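Local coordinates for heme-binding protein A / AI-2 binding protein A (Helicobacter pylori SS1, PDB 6OFQ) that binds peptides such as STSA in the periplasm and probably delivers them to an ABC transporter for uptake, at residues S155-D160 against R165-G170; T441-Q446 against D494-P499. All coordinates share one frame; numbering follows the deposited sequence.

Contact 1: residues S155-D160 against R165-G170; sequences SIEALD and RFTLNG
Ser-155 and Glu-157 pair with Thr-167 and Arg-165 across an antiparallel beta hairpin; the axes of the short strands 155-158 and 165-168 come within 4.9 Å, with directions 164° apart. Each of these two hydrogen-bonded pairs closes a ring of two backbone bonds, such as Arg-165 N to Glu-157 O at 2.8 Å. Between them sits the non-hydrogen-bonded pair Ile-156 and Phe-166. There the CA-H of Phe-166 faces Ser-155 O, and the CA-H of Ile-156 faces Arg-165 O.

The four side chains of the hydrogen-bonded pairs share one face of the sheet, and a water is held among them. It bonds to Glu-157 OE1 at 2.7 Å and to Arg-165 O at 2.9 Å. It is also hydrogen-bonded to Ser-155 OG and Thr-167 OG1, so four protein oxygens grip it. Ser-155 OG lies between its own N and carbonyl carbon (chi1 61°), which brings it to 3.4 Å from Thr-167 CB. In the conformer of Arg-165 described here, Glu-157 and Arg-165 run side by side without a salt bridge: Glu-157 OE1 and Arg-165 NE are 5.1 Å apart. Leu-159 CD1 instead lies over the centre of one guanidinium face, 3.7 Å from Arg-165 CZ. In the same conformer Arg-165 NE bonds to Thr-93 OG1.

On the other face, Ile-156 and Phe-166 point the same way. Ile-156 CG2 comes over one face of the ring, and Ile-156 CD1 lies 3.8 Å from Phe-166 CE1.

The hairpin ends a five-stranded antiparallel sheet. Strand 163-168 lies inside, bonded through Phe-166 to Tyr-92 of strand 91-96, and strand 153-160 is outermost. Helix 116-127 packs on the Ile-156 and Phe-166 face through Leu-120, Phe-123 and Met-127.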
loop_
_atom_site.group_PDB
_atom_site.type_symbol
_atom_site.label_atom_id
_atom_site.label_comp_id
_atom_site.label_asym_id
_atom_site.label_seq_id
_atom_site.Cartn_x
_atom_site.Cartn_y
_atom_site.Cartn_z
ATOM N N SER A 155 22.113 -0.770 -14.174
ATOM C CA SER A 155 21.631 -0.840 -15.532
ATOM C C SER A 155 20.515 -1.836 -15.724
ATOM O O SER A 155 20.367 -2.770 -14.936
ATOM C CB SER A 155 22.792 -1.209 -16.450
ATOM O OG SER A 155 23.346 -2.458 -16.139
ATOM N N ILE A 156 19.714 -1.530 -16.740
ATOM C CA ILE A 156 18.713 -2.407 -17.289
ATOM C C ILE A 156 18.958 -2.591 -18.758
ATOM O O ILE A 156 19.015 -1.584 -19.466
ATOM C CB ILE A 156 17.273 -1.922 -17.047
ATOM C CG1 ILE A 156 17.137 -1.302 -15.669
ATOM C CG2 ILE A 156 16.278 -2.999 -17.383
ATOM C CD1 ILE A 156 15.752 -0.683 -15.443
ATOM N N GLU A 157 19.032 -3.847 -19.207
ATOM C CA GLU A 157 19.345 -4.162 -20.602
ATOM C C GLU A 157 18.324 -5.133 -21.141
ATOM O O GLU A 157 18.032 -6.155 -20.501
ATOM C CB GLU A 157 20.690 -4.880 -20.724
ATOM C CG GLU A 157 21.890 -4.114 -20.224
ATOM C CD GLU A 157 23.052 -5.104 -20.112
ATOM O OE1 GLU A 157 23.277 -5.780 -19.069
ATOM O OE2 GLU A 157 23.737 -5.302 -21.156
ATOM N N ALA A 158 17.869 -4.889 -22.370
ATOM C CA ALA A 158 17.136 -5.881 -23.162
ATOM C C ALA A 158 18.179 -6.663 -23.961
ATOM O O ALA A 158 18.727 -6.156 -24.939
ATOM C CB ALA A 158 16.119 -5.248 -24.119
ATOM N N LEU A 159 18.506 -7.859 -23.531
ATOM C CA LEU A 159 19.518 -8.666 -24.202
ATOM C C LEU A 159 18.928 -9.223 -25.488
ATOM O O LEU A 159 19.710 -9.405 -26.442
ATOM C CB LEU A 159 19.967 -9.821 -23.290
ATOM C CG LEU A 159 20.701 -9.249 -22.076
ATOM C CD1 LEU A 159 21.069 -10.389 -21.141
ATOM C CD2 LEU A 159 21.869 -8.340 -22.411
ATOM N N ASP A 160 17.619 -9.490 -25.560
ATOM C CA ASP A 160 16.940 -9.739 -26.798
ATOM C C ASP A 160 15.480 -9.349 -26.528
ATOM O O ASP A 160 15.199 -8.771 -25.480
ATOM C CB ASP A 160 17.163 -11.170 -27.325
ATOM C CG ASP A 160 16.568 -12.287 -26.499
ATOM O OD1 ASP A 160 15.685 -12.017 -25.618
ATOM O OD2 ASP A 160 16.864 -13.524 -26.704
ATOM N N ARG A 165 18.009 -7.973 -18.350
ATOM C CA ARG A 165 19.057 -8.135 -17.325
ATOM C C ARG A 165 19.212 -6.858 -16.511
ATOM O O ARG A 165 19.415 -5.779 -17.073
ATOM C CB ARG A 165 20.404 -8.468 -17.962
ATOM C CG ARG A 165 21.523 -8.571 -16.936
ATOM C CD ARG A 165 22.773 -9.213 -17.518
ATOM N NE ARG A 165 22.537 -10.659 -17.676
ATOM C CZ ARG A 165 23.257 -11.502 -18.425
ATOM N NH1 ARG A 165 24.249 -11.097 -19.198
ATOM N NH2 ARG A 165 22.922 -12.762 -18.467
ATOM N N PHE A 166 19.058 -6.971 -15.196
ATOM C CA PHE A 166 19.340 -5.907 -14.253
ATOM C C PHE A 166 20.682 -6.134 -13.631
ATOM O O PHE A 166 20.997 -7.289 -13.271
ATOM C CB PHE A 166 18.315 -5.922 -13.085
ATOM C CG PHE A 166 16.899 -5.597 -13.456
ATOM C CD1 PHE A 166 16.406 -4.288 -13.399
ATOM C CD2 PHE A 166 16.053 -6.615 -13.790
ATOM C CE1 PHE A 166 15.083 -4.015 -13.728
ATOM C CE2 PHE A 166 14.726 -6.368 -14.095
ATOM C CZ PHE A 166 14.271 -5.064 -14.101
ATOM N N THR A 167 21.489 -5.082 -13.608
ATOM C CA THR A 167 22.702 -5.110 -12.803
ATOM C C THR A 167 22.545 -4.088 -11.710
ATOM O O THR A 167 22.140 -2.942 -11.963
ATOM C CB THR A 167 23.923 -4.760 -13.696
ATOM O OG1 THR A 167 23.956 -5.695 -14.793
ATOM C CG2 THR A 167 25.202 -4.816 -12.854
ATOM N N LEU A 168 22.860 -4.519 -10.498
ATOM C CA LEU A 168 22.691 -3.645 -9.313
ATOM C C LEU A 168 23.996 -3.021 -8.868
ATOM O O LEU A 168 25.077 -3.553 -9.134
ATOM C CB LEU A 168 22.051 -4.409 -8.181
ATOM C CG LEU A 168 20.761 -5.141 -8.404
ATOM C CD1 LEU A 168 20.163 -5.662 -7.112
ATOM C CD2 LEU A 168 19.747 -4.371 -9.211
ATOM N N ASN A 169 23.913 -1.886 -8.162
ATOM C CA ASN A 169 25.101 -1.303 -7.577
ATOM C C ASN A 169 25.613 -2.031 -6.358
ATOM O O ASN A 169 26.759 -1.783 -5.938
ATOM C CB ASN A 169 24.848 0.178 -7.281
ATOM C CG ASN A 169 24.815 1.031 -8.526
ATOM O OD1 ASN A 169 25.747 0.958 -9.345
ATOM N ND2 ASN A 169 23.799 1.888 -8.688
ATOM N N GLY A 170 24.785 -2.892 -5.763
ATOM C CA GLY A 170 25.166 -3.622 -4.573
ATOM C C GLY A 170 24.045 -4.631 -4.331
ATOM O O GLY A 170 22.957 -4.510 -4.901
HETATM O O HOH W 1 22.138 -4.858 -16.832
#

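Contact 2: residues T441-Q446 against D494-P499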
loop_
_atom_site.group_PDB
_atom_site.type_symbol
_atom_site.label_atom_id
_atom_site.label_comp_id
_atom_site.label_asym_id
_atom_site.label_seq_id
_atom_site.Cartn_x
_atom_site.Cartn_y
_atom_site.Cartn_z
ATOM N N THR A 441 11.050 1.905 3.371
ATOM C CA THR A 441 10.183 2.681 2.508
ATOM C C THR A 441 9.516 3.829 3.244
ATOM O O THR A 441 9.196 4.839 2.613
ATOM C CB THR A 441 9.140 1.719 1.936
ATOM O OG1 THR A 441 9.840 0.671 1.264
ATOM C CG2 THR A 441 8.200 2.361 0.882
ATOM N N LEU A 442 9.234 3.659 4.543
ATOM C CA LEU A 442 8.470 4.657 5.318
ATOM C C LEU A 442 9.271 5.446 6.311
ATOM O O LEU A 442 8.826 6.492 6.782
ATOM C CB LEU A 442 7.264 4.053 6.064
ATOM C CG LEU A 442 6.412 3.142 5.188
ATOM C CD1 LEU A 442 5.370 2.450 6.068
ATOM C CD2 LEU A 442 5.737 3.848 4.028
ATOM N N TRP A 443 10.429 4.953 6.720
ATOM C CA TRP A 443 11.147 5.511 7.860
ATOM C C TRP A 443 12.616 5.880 7.663
ATOM O O TRP A 443 13.314 6.281 8.593
ATOM C CB TRP A 443 11.012 4.598 9.105
ATOM C CG TRP A 443 9.556 4.326 9.535
ATOM C CD1 TRP A 443 8.786 3.249 9.224
ATOM C CD2 TRP A 443 8.726 5.228 10.279
ATOM N NE1 TRP A 443 7.512 3.408 9.724
ATOM C CE2 TRP A 443 7.453 4.639 10.363
ATOM C CE3 TRP A 443 8.947 6.474 10.871
ATOM C CZ2 TRP A 443 6.428 5.250 11.060
ATOM C CZ3 TRP A 443 7.887 7.064 11.560
ATOM C CH2 TRP A 443 6.663 6.452 11.642
ATOM N N SER A 444 13.110 5.685 6.439
ATOM C CA SER A 444 14.530 5.945 6.157
ATOM C C SER A 444 14.801 7.404 5.765
ATOM O O SER A 444 13.902 8.127 5.276
ATOM C CB SER A 444 15.086 5.028 5.068
ATOM O OG SER A 444 14.470 5.294 3.845
ATOM N N LYS A 445 16.078 7.781 5.824
ATOM C CA LYS A 445 16.467 9.047 5.220
ATOM C C LYS A 445 16.198 9.114 3.746
ATOM O O LYS A 445 15.754 10.163 3.263
ATOM C CB LYS A 445 17.918 9.358 5.519
ATOM C CG LYS A 445 18.084 9.781 6.956
ATOM C CD LYS A 445 19.545 9.915 7.354
ATOM C CE LYS A 445 20.106 11.084 6.531
ATOM N NZ LYS A 445 21.285 11.743 7.153
ATOM N N GLN A 446 16.462 8.026 3.044
ATOM C CA GLN A 446 16.175 7.982 1.628
ATOM C C GLN A 446 14.717 8.329 1.395
ATOM O O GLN A 446 14.369 9.176 0.572
ATOM C CB GLN A 446 16.529 6.605 1.057
ATOM C CG GLN A 446 15.997 6.432 -0.363
ATOM C CD GLN A 446 16.624 7.396 -1.369
ATOM O OE1 GLN A 446 17.844 7.595 -1.357
ATOM N NE2 GLN A 446 15.853 7.948 -2.271
ATOM N N ASP A 494 13.645 6.732 19.648
ATOM C CA ASP A 494 13.433 8.057 19.105
ATOM C C ASP A 494 11.958 8.511 19.029
ATOM O O ASP A 494 11.682 9.708 18.956
ATOM C CB ASP A 494 14.041 8.201 17.686
ATOM C CG ASP A 494 15.531 8.117 17.633
ATOM O OD1 ASP A 494 16.146 8.485 18.651
ATOM O OD2 ASP A 494 16.090 7.843 16.554
ATOM N N ALA A 495 11.064 7.563 19.072
ATOM C CA ALA A 495 9.625 7.855 19.056
ATOM C C ALA A 495 9.170 8.900 18.065
ATOM O O ALA A 495 8.514 9.893 18.436
ATOM C CB ALA A 495 9.162 8.216 20.487
ATOM N N PRO A 496 9.529 8.777 16.788
ATOM C CA PRO A 496 9.129 9.769 15.797
ATOM C C PRO A 496 7.689 9.662 15.366
ATOM O O PRO A 496 7.356 10.160 14.286
ATOM C CB PRO A 496 10.068 9.477 14.637
ATOM C CG PRO A 496 10.124 7.996 14.706
ATOM C CD PRO A 496 10.317 7.706 16.161
ATOM N N TYR A 497 6.822 9.081 16.192
ATOM C CA TYR A 497 5.462 8.760 15.808
ATOM C C TYR A 497 4.718 8.250 17.038
ATOM O O TYR A 497 5.351 8.078 18.079
ATOM C CB TYR A 497 5.403 7.691 14.717
ATOM C CG TYR A 497 5.678 6.263 15.015
ATOM C CD1 TYR A 497 6.884 5.844 15.537
ATOM C CD2 TYR A 497 4.758 5.328 14.601
ATOM C CE1 TYR A 497 7.177 4.476 15.709
ATOM C CE2 TYR A 497 4.987 3.991 14.820
ATOM C CZ TYR A 497 6.225 3.586 15.255
ATOM O OH TYR A 497 6.420 2.237 15.476
ATOM N N VAL A 498 3.411 8.028 16.939
ATOM C CA VAL A 498 2.708 7.289 17.963
ATOM C C VAL A 498 2.168 5.999 17.319
ATOM O O VAL A 498 1.202 6.051 16.530
ATOM C CB VAL A 498 1.530 8.040 18.546
ATOM C CG1 VAL A 498 0.966 7.237 19.678
ATOM C CG2 VAL A 498 1.906 9.438 19.026
ATOM N N PRO A 499 2.704 4.831 17.642
ATOM C CA PRO A 499 2.117 3.561 17.156
ATOM C C PRO A 499 0.715 3.384 17.734
ATOM O O PRO A 499 0.492 3.653 18.929
ATOM C CB PRO A 499 3.046 2.482 17.677
ATOM C CG PRO A 499 3.912 3.114 18.661
ATOM C CD PRO A 499 3.895 4.587 18.488
#
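Trp-443 reaches across to Pro-496 and Tyr-497 in the buried interior of this type II periplasmic binding protein. It is the last residue of helix 436-443. Its partners lie where the chain passes from helix 477-494 into strand 497-510. The side chain leaves the backbone with CB directed toward segment 494-499. With CG turned anti to the carbonyl carbon (chi1 -57°), the indole extends outward and its six-membered ring leads. Trp-443 CZ3 meets Pro-496 CG at 4.0 Å. Trp-443 CH2, next along, is 3.5 Å from both CB and CG of Tyr-497. Trp-443 CZ2 approaches Tyr-497 CD2 at 3.9 Å. The two six-membered rings meet obliquely, their centroids 4.6 Å apart and their planes at 49°.

The contact between the two segments is apolar. Ser-457 also touches Trp-443, and its OG bonds to Pro-496 O. Met-335 packs on Tyr-497, and Asn-315 of helix 308-317 bonds to Tyr-497 O. The tyrosine ring is sandwiched between residues of both segments: Pro-499 CD lies 3.9 Å above the centre of one face, while Trp-443 CH2 sits over the opposite face, offset toward the rim.

In the fold
From the N terminus, the chain reaches contact 1 first. It joins neighbouring strands through a short turn, so the loop it closes is only four residues long, 161-164. Contact 2 opens much later and closes a loop of 47 residues, mostly helical, including helix 462-473 and nearly all of helix 477-494. The two contacts are in series along the chain and neither nest nor cross. The centres of contact 1 and contact 2 lie about 32 Å apart, and the two do not touch. Contact 1 completes the edge of the antiparallel sheet near the surface. Contact 2 is buried, and ties the end of helix 436-443 to the start of strand 497-510, which belongs to a different, mixed sheet.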